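PDB 6ZXU: oxidoreductase, NAD-binding/iron-sulfur cluster-binding protein from Nitratireductor pacificus pht-3B, which is a catabolic reductive dehalogenase that binds cobalamin and two [4Fe-4S] clusters, which probably feed electrons to the cobalamin for removing halogen from its substrates. Local coordinates for residues 499-504 and 510-515; 539-544 and 617-622; 548-553 and 588-593; 597-602 and 610-615. All coordinates share one frame; numbering follows the deposited sequence.

Contacts 1 and 3 are buried beside the cobalamin, their centres about 11 Å apart, while contacts 2 and 4 are only partly buried and lie farther from the centre of the chain. Contacts 1 and 2 border the same iron-sulfur cluster and touch each other through Arg500; contact 3 supplies three ligands of the second cluster and is nested in the loop that contact 2 closes. Contacts 2 and 4 use the successive helices 619-628 and 603-614, joined by Arg619 and Ser612. The chemistry changes with place: apolar in contact 1, a salt bridge in contact 3, cluster ligation in contacts 2 and 3, and bridging waters in contacts 2 and 4, with a sodium ion beside the last.

Contact 1. Residues 499-504 and 510-515; sequences SRIGDT and IGPRSK. With SF4 (iron/sulfur cluster), chain D.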
loop_
_atom_site.group_PDB
_atom_site.type_symbol
_atom_site.label_atom_id
_atom_site.label_comp_id
_atom_site.label_asym_id
_atom_site.label_seq_id
_atom_site.Cartn_x
_atom_site.Cartn_y
_atom_site.Cartn_z
ATOM N N SER A 499 -8.882 14.829 7.976
ATOM C CA SER A 499 -9.257 14.115 9.174
ATOM C C SER A 499 -8.491 14.671 10.396
ATOM O O SER A 499 -7.497 15.367 10.272
ATOM C CB SER A 499 -9.028 12.625 9.057
ATOM O OG SER A 499 -7.662 12.314 9.255
ATOM N N ARG A 500 -8.972 14.282 11.574
ATOM C CA ARG A 500 -8.285 14.703 12.812
ATOM C C ARG A 500 -6.865 14.179 12.882
ATOM O O ARG A 500 -5.970 14.831 13.400
ATOM C CB ARG A 500 -9.125 14.302 14.019
ATOM C CG ARG A 500 -8.440 14.620 15.373
ATOM C CD ARG A 500 -9.297 14.264 16.606
ATOM N NE ARG A 500 -10.527 14.983 16.614
ATOM C CZ ARG A 500 -10.704 16.255 16.932
ATOM N NH1 ARG A 500 -9.669 16.967 17.410
ATOM N NH2 ARG A 500 -11.899 16.756 16.878
ATOM N N ILE A 501 -6.591 13.013 12.366
ATOM C CA ILE A 501 -5.202 12.501 12.347
ATOM C C ILE A 501 -4.194 13.539 11.951
ATOM O O ILE A 501 -3.208 13.702 12.609
ATOM C CB ILE A 501 -5.093 11.225 11.509
ATOM C CG1 ILE A 501 -5.956 10.152 12.129
ATOM C CG2 ILE A 501 -3.692 10.752 11.435
ATOM C CD1 ILE A 501 -6.011 8.766 11.376
ATOM N N GLY A 502 -4.448 14.273 10.887
ATOM C CA GLY A 502 -3.743 15.494 10.655
ATOM C C GLY A 502 -3.119 15.537 9.320
ATOM O O GLY A 502 -3.641 16.220 8.391
ATOM N N ASP A 503 -2.027 14.803 9.190
ATOM C CA ASP A 503 -1.274 14.722 7.952
ATOM C C ASP A 503 -1.649 13.493 7.169
ATOM O O ASP A 503 -0.898 13.061 6.283
ATOM C CB ASP A 503 0.299 14.737 8.239
ATOM C CG ASP A 503 0.866 16.244 8.522
ATOM O OD1 ASP A 503 0.035 17.210 8.809
ATOM O OD2 ASP A 503 2.139 16.462 8.354
ATOM N N THR A 504 -2.842 12.947 7.442
ATOM C CA THR A 504 -3.399 11.793 6.750
ATOM C C THR A 504 -4.843 12.158 6.363
ATOM O O THR A 504 -5.597 12.710 7.170
ATOM C CB THR A 504 -3.432 10.538 7.686
ATOM O OG1 THR A 504 -2.161 10.179 8.101
ATOM C CG2 THR A 504 -4.006 9.334 7.003
ATOM N N ILE A 510 -11.914 2.741 2.900
ATOM C CA ILE A 510 -10.733 2.086 3.564
ATOM C C ILE A 510 -10.236 2.946 4.721
ATOM O O ILE A 510 -9.200 2.649 5.295
ATOM C CB ILE A 510 -9.625 1.718 2.586
ATOM C CG1 ILE A 510 -8.956 2.930 1.982
ATOM C CG2 ILE A 510 -10.147 0.809 1.506
ATOM C CD1 ILE A 510 -7.675 2.576 1.276
ATOM N N GLY A 511 -11.008 4.001 5.086
ATOM C CA GLY A 511 -10.609 4.801 6.195
ATOM C C GLY A 511 -9.279 5.450 5.983
ATOM O O GLY A 511 -8.939 5.882 4.877
ATOM N N PRO A 512 -8.473 5.546 7.036
ATOM C CA PRO A 512 -7.168 6.179 6.902
ATOM C C PRO A 512 -6.036 5.151 6.602
ATOM O O PRO A 512 -4.872 5.501 6.676
ATOM C CB PRO A 512 -6.919 6.767 8.282
ATOM C CG PRO A 512 -7.575 5.795 9.176
ATOM C CD PRO A 512 -8.790 5.235 8.428
ATOM N N ARG A 513 -6.421 3.970 6.098
ATOM C CA ARG A 513 -5.563 2.801 5.950
ATOM C C ARG A 513 -4.894 2.744 4.578
ATOM O O ARG A 513 -5.044 1.821 3.855
ATOM C CB ARG A 513 -6.415 1.568 6.211
ATOM C CG ARG A 513 -5.680 0.372 6.600
ATOM C CD ARG A 513 -6.590 -0.804 6.753
ATOM N NE ARG A 513 -7.403 -0.999 5.583
ATOM C CZ ARG A 513 -8.702 -0.975 5.520
ATOM N NH1 ARG A 513 -9.429 -0.815 6.590
ATOM N NH2 ARG A 513 -9.309 -1.206 4.371
ATOM N N SER A 514 -4.175 3.742 4.198
ATOM C CA SER A 514 -3.688 3.833 2.813
ATOM C C SER A 514 -2.342 4.507 2.720
ATOM O O SER A 514 -1.898 5.178 3.715
ATOM C CB SER A 514 -4.652 4.674 1.981
ATOM O OG SER A 514 -4.432 5.996 2.303
ATOM N N LYS A 515 -1.587 4.148 1.659
ATOM C CA LYS A 515 -0.492 4.937 1.222
ATOM C C LYS A 515 -0.864 5.384 -0.182
ATOM O O LYS A 515 -1.512 4.684 -0.901
ATOM C CB LYS A 515 0.905 4.250 1.228
ATOM C CG LYS A 515 1.488 3.893 2.600
ATOM C CD LYS A 515 1.897 5.150 3.384
ATOM C CE LYS A 515 2.793 4.794 4.480
ATOM N NZ LYS A 515 3.363 6.030 5.106
HETATM FE FE1 SF4 D . -9.539 10.408 14.447
HETATM FE FE2 SF4 D . -12.157 9.552 14.975
HETATM FE FE3 SF4 D . -10.878 8.634 12.777
HETATM FE FE4 SF4 D . -11.613 11.261 12.819
HETATM S S1 SF4 D . -12.925 9.402 12.911
HETATM S S2 SF4 D . -9.669 10.463 12.208
HETATM S S3 SF4 D . -11.270 11.621 15.011
HETATM S S4 SF4 D . -10.348 8.370 14.949
#
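Thr504 and Pro512 bring their backbones nearest, with CA atoms 6.8 Å apart, where the irregular loop 499-504 faces a type II' beta turn from Ile510 to Arg513. The turn leads into strand 514-521, an inner strand of an antiparallel sheet, and both segments contribute to the cobalamin pocket. Gly511 has the positive phi suited to this turn, and a side chain on it would run into Pro512 CD. Pro512 carries the meeting on its side. The Ile501 and Pro512 side chains cross at about a right angle, Ile501 CD1 lying 3.8 Å from Pro512 CB, and from the other branch of the loop Thr504 CG2 stands 4.1 Å from the same Pro512 CB. Thr504 turns this methyl to the proline because CG2 is anti to the backbone N (chi1 -61° for OG1). The loop is drawn together by Ser499 OG, which donates to Thr504 O at 3.0 Å, tilted 34° from the carbonyl plane. Ile501 has a second task: its CG1 rests 3.7 Å from S2 of the [4Fe-4S] cluster that Cys539 and Cys542 ligate. Beside it Arg500 lays the edge of its guanidinium towards S3, with CB 3.6 Å from that sulfur, and bonds to the carbonyl oxygens of Ser555, Gly557 and Cys539. On the cobalamin side Asp503 OD2, Ser514 OG, Lys515 NZ and Ile501 O all hydrogen-bond to the cofactor. Within the turn, Arg513 N donates to Ile510 O at 3.2 Å, and that same oxygen lies over the centre of the Arg513 guanidinium face.

Contact 2. Residues 539-544 and 617-622; sequences CNQCRK and EARAAI. With SF4 (iron/sulfur cluster), chain D.
A water gripped from both segments accepts the N-H of Ala620 at 3.0 Å and lies 3.2 Å from Gln541 OE1, to which it can donate, although other acceptors compete for its protons. The Gln541 side chain starts anti to its carbonyl carbon (chi1 -59°) and then runs extended, which carries its amide across to helix 619-628. Here the amide straddles two residues: OE1 is 3.5 Å from Ala620 CB, whereas NE2 is 4.0 Å from Arg619 CB and gives a weak bond back to Asp537 O. Arg619 crosses the glutamine at about a right angle and leads its own charge away, into a salt bridge with Asp537 and a bond to Ser612 O. Behind Gln541 the chain is held in its bend by Arg543 NH1, which donates to Asn540 O at 3.0 Å and to Cys542 O at 2.8 Å. Both oxygens lie near the guanidinium plane, but the nitrogen stands above each carbonyl plane. Lys544 adds a second tie to the same helix by salt bridges to Asp626 and Asp627. The bend presents two thiolates to one cluster, Cys539 SG binding iron FE4 at 2.2 Å and Cys542 SG binding FE2 at 2.3 Å, the latter also receiving a weak bond from Lys544 N. With Cys545 completing the series, this is the Cys-x-x-Cys-x-x-Cys motif of bacterial-type ferredoxin domains.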
loop_
_atom_site.group_PDB
_atom_site.type_symbol
_atom_site.label_atom_id
_atom_site.label_comp_id
_atom_site.label_asym_id
_atom_site.label_seq_id
_atom_site.Cartn_x
_atom_site.Cartn_y
_atom_site.Cartn_z
ATOM N N CYS A 539 -15.386 13.618 12.614
ATOM C CA CYS A 539 -14.140 13.830 13.360
ATOM C C CYS A 539 -14.354 14.879 14.424
ATOM O O CYS A 539 -13.769 14.861 15.471
ATOM C CB CYS A 539 -13.001 14.282 12.489
ATOM S SG CYS A 539 -12.248 12.989 11.591
ATOM N N ASN A 540 -15.260 15.807 14.231
ATOM C CA ASN A 540 -15.471 16.765 15.275
ATOM C C ASN A 540 -16.028 16.216 16.594
ATOM O O ASN A 540 -15.956 16.814 17.645
ATOM C CB ASN A 540 -16.441 17.797 14.834
ATOM C CG ASN A 540 -15.984 19.092 15.268
ATOM O OD1 ASN A 540 -14.896 19.595 14.772
ATOM N ND2 ASN A 540 -16.668 19.629 16.290
ATOM N N GLN A 541 -16.638 15.056 16.515
ATOM C CA GLN A 541 -17.275 14.410 17.652
ATOM C C GLN A 541 -16.499 13.204 18.156
ATOM O O GLN A 541 -16.957 12.551 19.050
ATOM C CB GLN A 541 -18.678 13.878 17.257
ATOM C CG GLN A 541 -19.676 14.861 16.756
ATOM C CD GLN A 541 -20.973 14.208 16.392
ATOM O OE1 GLN A 541 -21.681 13.676 17.231
ATOM N NE2 GLN A 541 -21.293 14.252 15.163
ATOM N N CYS A 542 -15.407 12.848 17.524
ATOM C CA CYS A 542 -14.622 11.712 17.846
ATOM C C CYS A 542 -13.218 12.172 18.309
ATOM O O CYS A 542 -12.734 13.236 17.909
ATOM C CB CYS A 542 -14.494 10.813 16.617
ATOM S SG CYS A 542 -13.623 9.242 16.725
ATOM N N ARG A 543 -12.558 11.373 19.130
ATOM C CA ARG A 543 -11.172 11.627 19.554
ATOM C C ARG A 543 -10.372 10.393 19.668
ATOM O O ARG A 543 -9.352 10.377 20.368
ATOM C CB ARG A 543 -11.114 12.310 20.912
ATOM C CG ARG A 543 -11.865 13.615 21.055
ATOM C CD ARG A 543 -11.192 14.708 20.297
ATOM N NE ARG A 543 -11.853 16.024 20.480
ATOM C CZ ARG A 543 -13.020 16.394 19.949
ATOM N NH1 ARG A 543 -13.722 15.571 19.186
ATOM N NH2 ARG A 543 -13.490 17.599 20.185
ATOM N N LYS A 544 -10.747 9.321 18.986
ATOM C CA LYS A 544 -10.105 8.030 19.240
ATOM C C LYS A 544 -8.612 8.008 18.849
ATOM O O LYS A 544 -7.770 7.486 19.574
ATOM C CB LYS A 544 -10.922 6.925 18.614
ATOM C CG LYS A 544 -10.390 5.510 18.926
ATOM C CD LYS A 544 -11.466 4.475 18.752
ATOM C CE LYS A 544 -10.900 3.095 19.018
ATOM N NZ LYS A 544 -12.000 2.104 19.244
ATOM N N GLU A 617 -27.351 11.799 12.823
ATOM C CA GLU A 617 -27.803 11.544 14.163
ATOM C C GLU A 617 -27.254 10.227 14.695
ATOM O O GLU A 617 -27.337 9.961 15.893
ATOM C CB GLU A 617 -29.354 11.623 14.245
ATOM C CG GLU A 617 -30.170 10.423 13.652
ATOM C CD GLU A 617 -31.816 10.462 13.758
ATOM O OE1 GLU A 617 -32.531 10.084 12.743
ATOM O OE2 GLU A 617 -32.435 10.815 14.843
ATOM N N ALA A 618 -26.728 9.359 13.838
ATOM C CA ALA A 618 -26.131 8.096 14.323
ATOM C C ALA A 618 -24.614 8.181 14.655
ATOM O O ALA A 618 -24.048 7.232 15.160
ATOM C CB ALA A 618 -26.372 7.026 13.323
ATOM N N ARG A 619 -23.959 9.278 14.340
ATOM C CA ARG A 619 -22.515 9.309 14.377
ATOM C C ARG A 619 -21.999 9.168 15.766
ATOM O O ARG A 619 -21.090 8.384 16.034
ATOM C CB ARG A 619 -22.037 10.590 13.710
ATOM C CG ARG A 619 -22.220 10.580 12.207
ATOM C CD ARG A 619 -21.935 11.963 11.604
ATOM N NE ARG A 619 -22.137 11.869 10.163
ATOM C CZ ARG A 619 -22.436 12.874 9.375
ATOM N NH1 ARG A 619 -22.491 14.102 9.861
ATOM N NH2 ARG A 619 -22.656 12.643 8.075
ATOM N N ALA A 620 -22.573 9.910 16.695
ATOM C CA ALA A 620 -22.128 9.846 18.101
ATOM C C ALA A 620 -22.254 8.459 18.677
ATOM O O ALA A 620 -21.392 8.028 19.435
ATOM C CB ALA A 620 -22.881 10.854 18.947
ATOM N N ALA A 621 -23.307 7.751 18.301
ATOM C CA ALA A 621 -23.494 6.384 18.723
ATOM C C ALA A 621 -22.488 5.433 18.133
ATOM O O ALA A 621 -22.024 4.529 18.782
ATOM C CB ALA A 621 -24.871 5.875 18.340
ATOM N N ILE A 622 -22.213 5.599 16.847
ATOM C CA ILE A 622 -21.159 4.811 16.188
ATOM C C ILE A 622 -19.796 5.054 16.821
ATOM O O ILE A 622 -19.048 4.131 17.097
ATOM C CB ILE A 622 -21.199 5.084 14.674
ATOM C CG1 ILE A 622 -22.441 4.520 14.030
ATOM C CG2 ILE A 622 -19.976 4.475 13.991
ATOM C CD1 ILE A 622 -22.707 5.029 12.632
HETATM FE FE1 SF4 D . -9.539 10.408 14.447
HETATM FE FE2 SF4 D . -12.157 9.552 14.975
HETATM FE FE3 SF4 D . -10.878 8.634 12.777
HETATM FE FE4 SF4 D . -11.613 11.261 12.819
HETATM S S1 SF4 D . -12.925 9.402 12.911
HETATM S S2 SF4 D . -9.669 10.463 12.208
HETATM S S3 SF4 D . -11.270 11.621 15.011
HETATM S S4 SF4 D . -10.348 8.370 14.949
HETATM O O HOH W 1 -24.363 12.278 16.094
#

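Contact 3. Residues 548-553 and 588-593; sequences ECPCNA and CGRCMK. With SF4 (iron/sulfur cluster), chain E.
Arg590 takes hold of Glu548 side-on with two nitrogens, each using a different oxygen. Its NH2 donates to Glu548 OE1 at 2.8 Å in a salt bridge, and NE donates to the backbone Glu548 O at 3.2 Å. Both oxygens lie near the guanidinium plane, yet the carboxylate is turned 80° against it, so that OE1 is met from above its own plane. To reach this far, Arg590 sets CG opposite its backbone N (chi1 -177°) and stays extended to NE, its CD passing 4.2 Å from Pro550 CG. With a leucine in its place, Glu548 would probably be left without its charge partner and the loop 548-553 without its direct polar link to helix 590-594. Alongside, the segments share a cluster: Cys549 SG binds iron FE4, Cys588 SG FE2 and Cys591 SG FE3, each at 2.3 Å, and Cys575 supplies a further ligand. Cys549 closes the run of cysteines that serves mainly the other cluster, the exchange of fourth ligands seen in two-cluster ferredoxins, and Pro550 is the proline that follows it. Backbone N-H groups steady the sulfurs: Cys549 SG receives Ala553 N at 3.3 Å and Cys551 N at 3.5 Å, while Cys588 SG receives Arg590 N at 3.5 Å. Such bonds would tend to offset the negative charge on the thiolates. Farther out, Ser664 OG also bonds Glu548 OE1, Ser439 O takes Arg590 NH1, and Cys588 O bonds the cobalamin.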
loop_
_atom_site.group_PDB
_atom_site.type_symbol
_atom_site.label_atom_id
_atom_site.label_comp_id
_atom_site.label_asym_id
_atom_site.label_seq_id
_atom_site.Cartn_x
_atom_site.Cartn_y
_atom_site.Cartn_z
ATOM N N GLU A 548 -5.325 7.497 21.359
ATOM C CA GLU A 548 -4.499 6.328 21.247
ATOM C C GLU A 548 -3.108 6.566 20.784
ATOM O O GLU A 548 -2.333 5.640 20.662
ATOM C CB GLU A 548 -5.180 5.305 20.367
ATOM C CG GLU A 548 -6.513 4.763 20.907
ATOM C CD GLU A 548 -6.378 3.992 22.258
ATOM O OE1 GLU A 548 -5.227 3.568 22.625
ATOM O OE2 GLU A 548 -7.401 3.891 22.916
ATOM N N CYS A 549 -2.763 7.794 20.470
ATOM C CA CYS A 549 -1.428 8.089 19.891
ATOM C C CYS A 549 -0.377 7.933 21.018
ATOM O O CYS A 549 -0.522 8.649 22.010
ATOM C CB CYS A 549 -1.318 9.556 19.352
ATOM S SG CYS A 549 0.357 10.042 18.893
ATOM N N PRO A 550 0.639 7.055 20.853
ATOM C CA PRO A 550 1.647 6.860 21.918
ATOM C C PRO A 550 2.400 8.107 22.354
ATOM O O PRO A 550 2.836 8.153 23.484
ATOM C CB PRO A 550 2.619 5.869 21.325
ATOM C CG PRO A 550 1.843 5.207 20.189
ATOM C CD PRO A 550 0.900 6.215 19.687
ATOM N N CYS A 551 2.457 9.178 21.549
ATOM C CA CYS A 551 3.154 10.392 21.945
ATOM C C CYS A 551 2.310 11.644 21.939
ATOM O O CYS A 551 2.855 12.702 21.931
ATOM C CB CYS A 551 4.393 10.596 21.097
ATOM S SG CYS A 551 3.990 10.924 19.389
ATOM N N ASN A 552 0.996 11.512 22.016
ATOM C CA ASN A 552 0.082 12.643 22.110
ATOM C C ASN A 552 0.258 13.692 21.028
ATOM O O ASN A 552 0.146 14.885 21.287
ATOM C CB ASN A 552 0.132 13.309 23.478
ATOM C CG ASN A 552 0.041 12.298 24.609
ATOM O OD1 ASN A 552 -0.863 11.413 24.649
ATOM N ND2 ASN A 552 1.036 12.358 25.489
ATOM N N ALA A 553 0.577 13.249 19.810
ATOM C CA ALA A 553 0.886 14.184 18.742
ATOM C C ALA A 553 -0.397 14.670 18.050
ATOM O O ALA A 553 -0.376 15.682 17.389
ATOM C CB ALA A 553 1.815 13.526 17.732
ATOM N N CYS A 588 5.615 3.505 13.262
ATOM C CA CYS A 588 4.309 3.596 13.869
ATOM C C CYS A 588 3.265 4.052 12.868
ATOM O O CYS A 588 3.566 4.910 12.026
ATOM C CB CYS A 588 4.287 4.578 15.052
ATOM S SG CYS A 588 2.687 4.733 15.971
ATOM N N GLY A 589 2.084 3.479 12.988
ATOM C CA GLY A 589 0.867 3.921 12.292
ATOM C C GLY A 589 -0.362 3.577 13.062
ATOM O O GLY A 589 -1.416 3.253 12.515
ATOM N N ARG A 590 -0.250 3.684 14.366
ATOM C CA ARG A 590 -1.295 3.309 15.257
ATOM C C ARG A 590 -2.575 4.071 15.066
ATOM O O ARG A 590 -3.713 3.542 15.234
ATOM C CB ARG A 590 -0.822 3.426 16.709
ATOM C CG ARG A 590 -1.855 2.980 17.734
ATOM C CD ARG A 590 -1.253 2.652 19.111
ATOM N NE ARG A 590 -2.282 2.501 20.158
ATOM C CZ ARG A 590 -2.986 1.416 20.375
ATOM N NH1 ARG A 590 -2.770 0.353 19.631
ATOM N NH2 ARG A 590 -3.961 1.439 21.273
ATOM N N CYS A 591 -2.455 5.350 14.696
ATOM C CA CYS A 591 -3.602 6.226 14.424
ATOM C C CYS A 591 -4.428 5.668 13.309
ATOM O O CYS A 591 -5.680 5.754 13.326
ATOM C CB CYS A 591 -3.076 7.645 14.152
ATOM S SG CYS A 591 -1.707 7.727 12.985
ATOM N N MET A 592 -3.828 5.046 12.311
ATOM C CA MET A 592 -4.602 4.411 11.235
ATOM C C MET A 592 -5.390 3.187 11.731
ATOM O O MET A 592 -6.517 2.950 11.299
ATOM C CB MET A 592 -3.706 3.933 10.096
ATOM C CG MET A 592 -3.035 5.025 9.320
ATOM S SD MET A 592 -2.065 4.226 7.993
ATOM C CE MET A 592 -0.720 3.782 8.947
ATOM N N LYS A 593 -4.839 2.469 12.676
ATOM C CA LYS A 593 -5.483 1.289 13.223
ATOM C C LYS A 593 -6.679 1.642 14.071
ATOM O O LYS A 593 -7.690 0.927 14.029
ATOM C CB LYS A 593 -4.425 0.485 14.045
ATOM C CG LYS A 593 -4.999 -0.784 14.734
ATOM C CD LYS A 593 -3.973 -1.326 15.720
ATOM C CE LYS A 593 -4.643 -2.331 16.710
ATOM N NZ LYS A 593 -5.103 -3.589 16.086
HETATM FE FE1 SF4 E . 2.558 9.400 14.660
HETATM FE FE2 SF4 E . 2.020 6.876 15.672
HETATM FE FE3 SF4 E . 0.008 8.304 14.363
HETATM FE FE4 SF4 E . 0.904 9.065 16.848
HETATM S S1 SF4 E . -0.102 7.182 16.299
HETATM S S2 SF4 E . 0.545 10.368 15.041
HETATM S S3 SF4 E . 3.104 8.525 16.683
HETATM S S4 SF4 E . 1.947 7.621 13.513
#

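Contact 4. Residues 597-602 and 610-615; sequences WNREDT and ELSIKV. With NA (sodium ion), chain G.
The loop that leaves the cluster ligand Cys595 runs on as residues 597-602 into helix 603-614 and lays Trp597 against the last turn of that helix. Trp597 also lines the pocket of the cluster that Cys595 binds. The outer corner of its six-membered ring meets the helix. Trp597 CH2 is 3.6 Å from Ser612 CB and 3.9 Å from Ile613 CG1, the isoleucine meeting the ring at its edge and crossing it at about a right angle. A water sits 3.2 Å above one face of the indole, over its centre. It accepts Arg599 NH2 at 2.8 Å and donates to Ser612 OG at 2.8 Å, joining loop and helix where the two side chains do not bond directly; the serine hydroxyl is also bonded to Leu608 O one turn back. Arg599 holds the guanidinium edge to this water, with Ile622 of the next helix packed against the arginine. Replacing Trp597 by an alanine would probably open a gap beside Ser612 and Ile613, remove one wall of the cluster pocket and leave the bridging water without the ring beneath it. Just after Trp597, Asn598 O binds a sodium ion at 2.5 Å, together with three waters and Cys595 O, so that the ion joins the two carbonyls. Indole and isoleucine thus supply apolar contact, whereas Arg599 and Ser612 are joined through one water over the indole face.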
loop_
_atom_site.group_PDB
_atom_site.type_symbol
_atom_site.label_atom_id
_atom_site.label_comp_id
_atom_site.label_asym_id
_atom_site.label_seq_id
_atom_site.Cartn_x
_atom_site.Cartn_y
_atom_site.Cartn_z
ATOM N N TRP A 597 -13.298 4.284 11.228
ATOM C CA TRP A 597 -13.435 4.037 9.782
ATOM C C TRP A 597 -12.528 2.935 9.246
ATOM O O TRP A 597 -12.681 2.521 8.093
ATOM C CB TRP A 597 -13.184 5.301 8.989
ATOM C CG TRP A 597 -14.217 6.394 9.231
ATOM C CD1 TRP A 597 -14.186 7.289 10.211
ATOM C CD2 TRP A 597 -15.362 6.699 8.419
ATOM N NE1 TRP A 597 -15.226 8.169 10.082
ATOM C CE2 TRP A 597 -15.996 7.816 9.011
ATOM C CE3 TRP A 597 -15.903 6.173 7.229
ATOM C CZ2 TRP A 597 -17.090 8.416 8.464
ATOM C CZ3 TRP A 597 -17.025 6.756 6.704
ATOM C CH2 TRP A 597 -17.635 7.847 7.343
ATOM N N ASN A 598 -11.588 2.486 10.053
ATOM C CA ASN A 598 -10.807 1.335 9.735
ATOM C C ASN A 598 -11.612 0.104 10.097
ATOM O O ASN A 598 -11.675 -0.271 11.269
ATOM C CB ASN A 598 -9.418 1.416 10.444
ATOM C CG ASN A 598 -8.576 0.109 10.242
ATOM O OD1 ASN A 598 -8.568 -0.497 9.179
ATOM N ND2 ASN A 598 -8.027 -0.396 11.333
ATOM N N ARG A 599 -12.244 -0.522 9.123
ATOM C CA ARG A 599 -13.155 -1.634 9.357
ATOM C C ARG A 599 -12.967 -2.742 8.381
ATOM O O ARG A 599 -12.441 -2.537 7.299
ATOM C CB ARG A 599 -14.597 -1.222 9.090
ATOM C CG ARG A 599 -15.052 -0.100 9.903
ATOM C CD ARG A 599 -16.550 -0.006 9.831
ATOM N NE ARG A 599 -16.991 0.842 10.924
ATOM C CZ ARG A 599 -17.217 2.130 10.761
ATOM N NH1 ARG A 599 -17.050 2.673 9.581
ATOM N NH2 ARG A 599 -17.621 2.861 11.811
ATOM N N GLU A 600 -13.494 -3.930 8.759
ATOM C CA GLU A 600 -13.479 -5.069 7.884
ATOM C C GLU A 600 -14.387 -4.841 6.654
ATOM O O GLU A 600 -15.415 -4.170 6.734
ATOM C CB GLU A 600 -13.881 -6.374 8.656
ATOM C CG GLU A 600 -13.358 -7.630 7.928
ATOM C CD GLU A 600 -13.801 -8.971 8.554
ATOM O OE1 GLU A 600 -14.216 -8.991 9.721
ATOM O OE2 GLU A 600 -13.736 -10.008 7.854
ATOM N N ASP A 601 -14.037 -5.470 5.537
ATOM C CA ASP A 601 -14.829 -5.384 4.253
ATOM C C ASP A 601 -15.997 -6.427 4.211
ATOM O O ASP A 601 -15.990 -7.365 3.405
ATOM C CB ASP A 601 -13.841 -5.529 3.068
ATOM C CG ASP A 601 -14.476 -5.303 1.674
ATOM O OD1 ASP A 601 -15.424 -4.443 1.533
ATOM O OD2 ASP A 601 -14.016 -6.032 0.734
ATOM N N THR A 602 -16.917 -6.285 5.163
ATOM C CA THR A 602 -18.089 -7.141 5.302
ATOM C C THR A 602 -19.367 -6.311 5.156
ATOM O O THR A 602 -19.329 -5.112 5.032
ATOM C CB THR A 602 -18.177 -7.828 6.662
ATOM O OG1 THR A 602 -18.258 -6.833 7.687
ATOM C CG2 THR A 602 -16.975 -8.681 6.878
ATOM N N GLU A 610 -21.853 3.417 5.703
ATOM C CA GLU A 610 -23.020 4.041 5.075
ATOM C C GLU A 610 -23.813 4.865 6.061
ATOM O O GLU A 610 -24.243 5.984 5.764
ATOM C CB GLU A 610 -23.946 3.032 4.434
ATOM C CG GLU A 610 -23.363 2.244 3.269
ATOM C CD GLU A 610 -24.323 1.089 2.742
ATOM O OE1 GLU A 610 -24.476 -0.041 3.352
ATOM O OE2 GLU A 610 -24.921 1.286 1.647
ATOM N N LEU A 611 -24.028 4.333 7.251
ATOM C CA LEU A 611 -24.750 5.065 8.237
ATOM C C LEU A 611 -23.997 6.303 8.658
ATOM O O LEU A 611 -24.624 7.331 8.903
ATOM C CB LEU A 611 -25.070 4.179 9.457
ATOM C CG LEU A 611 -26.055 3.053 9.323
ATOM C CD1 LEU A 611 -25.994 2.091 10.501
ATOM C CD2 LEU A 611 -27.443 3.635 9.193
ATOM N N SER A 612 -22.673 6.197 8.833
ATOM C CA SER A 612 -21.882 7.353 9.208
ATOM C C SER A 612 -22.001 8.455 8.179
ATOM O O SER A 612 -22.102 9.600 8.530
ATOM C CB SER A 612 -20.417 6.970 9.387
ATOM O OG SER A 612 -20.235 5.862 10.266
ATOM N N ILE A 613 -22.012 8.091 6.893
ATOM C CA ILE A 613 -22.190 9.040 5.825
ATOM C C ILE A 613 -23.594 9.620 5.772
ATOM O O ILE A 613 -23.743 10.848 5.763
ATOM C CB ILE A 613 -21.798 8.397 4.486
ATOM C CG1 ILE A 613 -20.320 8.019 4.532
ATOM C CG2 ILE A 613 -22.057 9.343 3.341
ATOM C CD1 ILE A 613 -19.920 7.189 3.375
ATOM N N LYS A 614 -24.622 8.769 5.790
ATOM C CA LYS A 614 -25.979 9.173 5.479
ATOM C C LYS A 614 -26.813 9.617 6.671
ATOM O O LYS A 614 -27.849 10.238 6.474
ATOM C CB LYS A 614 -26.770 8.011 4.926
ATOM C CG LYS A 614 -26.160 7.250 3.759
ATOM C CD LYS A 614 -26.283 7.902 2.457
ATOM C CE LYS A 614 -25.761 6.860 1.455
ATOM N NZ LYS A 614 -26.670 5.678 1.464
ATOM N N VAL A 615 -26.443 9.282 7.903
ATOM C CA VAL A 615 -27.321 9.543 9.031
ATOM C C VAL A 615 -26.538 10.291 10.132
ATOM O O VAL A 615 -25.959 9.652 11.000
ATOM C CB VAL A 615 -27.896 8.199 9.605
ATOM C CG1 VAL A 615 -28.862 8.480 10.756
ATOM C CG2 VAL A 615 -28.602 7.373 8.542
HETATM NA NA NA G . -11.683 0.234 13.758
HETATM O O HOH W 2 -17.493 5.428 10.594
HETATM O O HOH W 3 -11.655 1.319 15.755
HETATM O O HOH W 4 -13.994 0.161 13.602
HETATM O O HOH W 5 -9.733 -1.108 14.474
#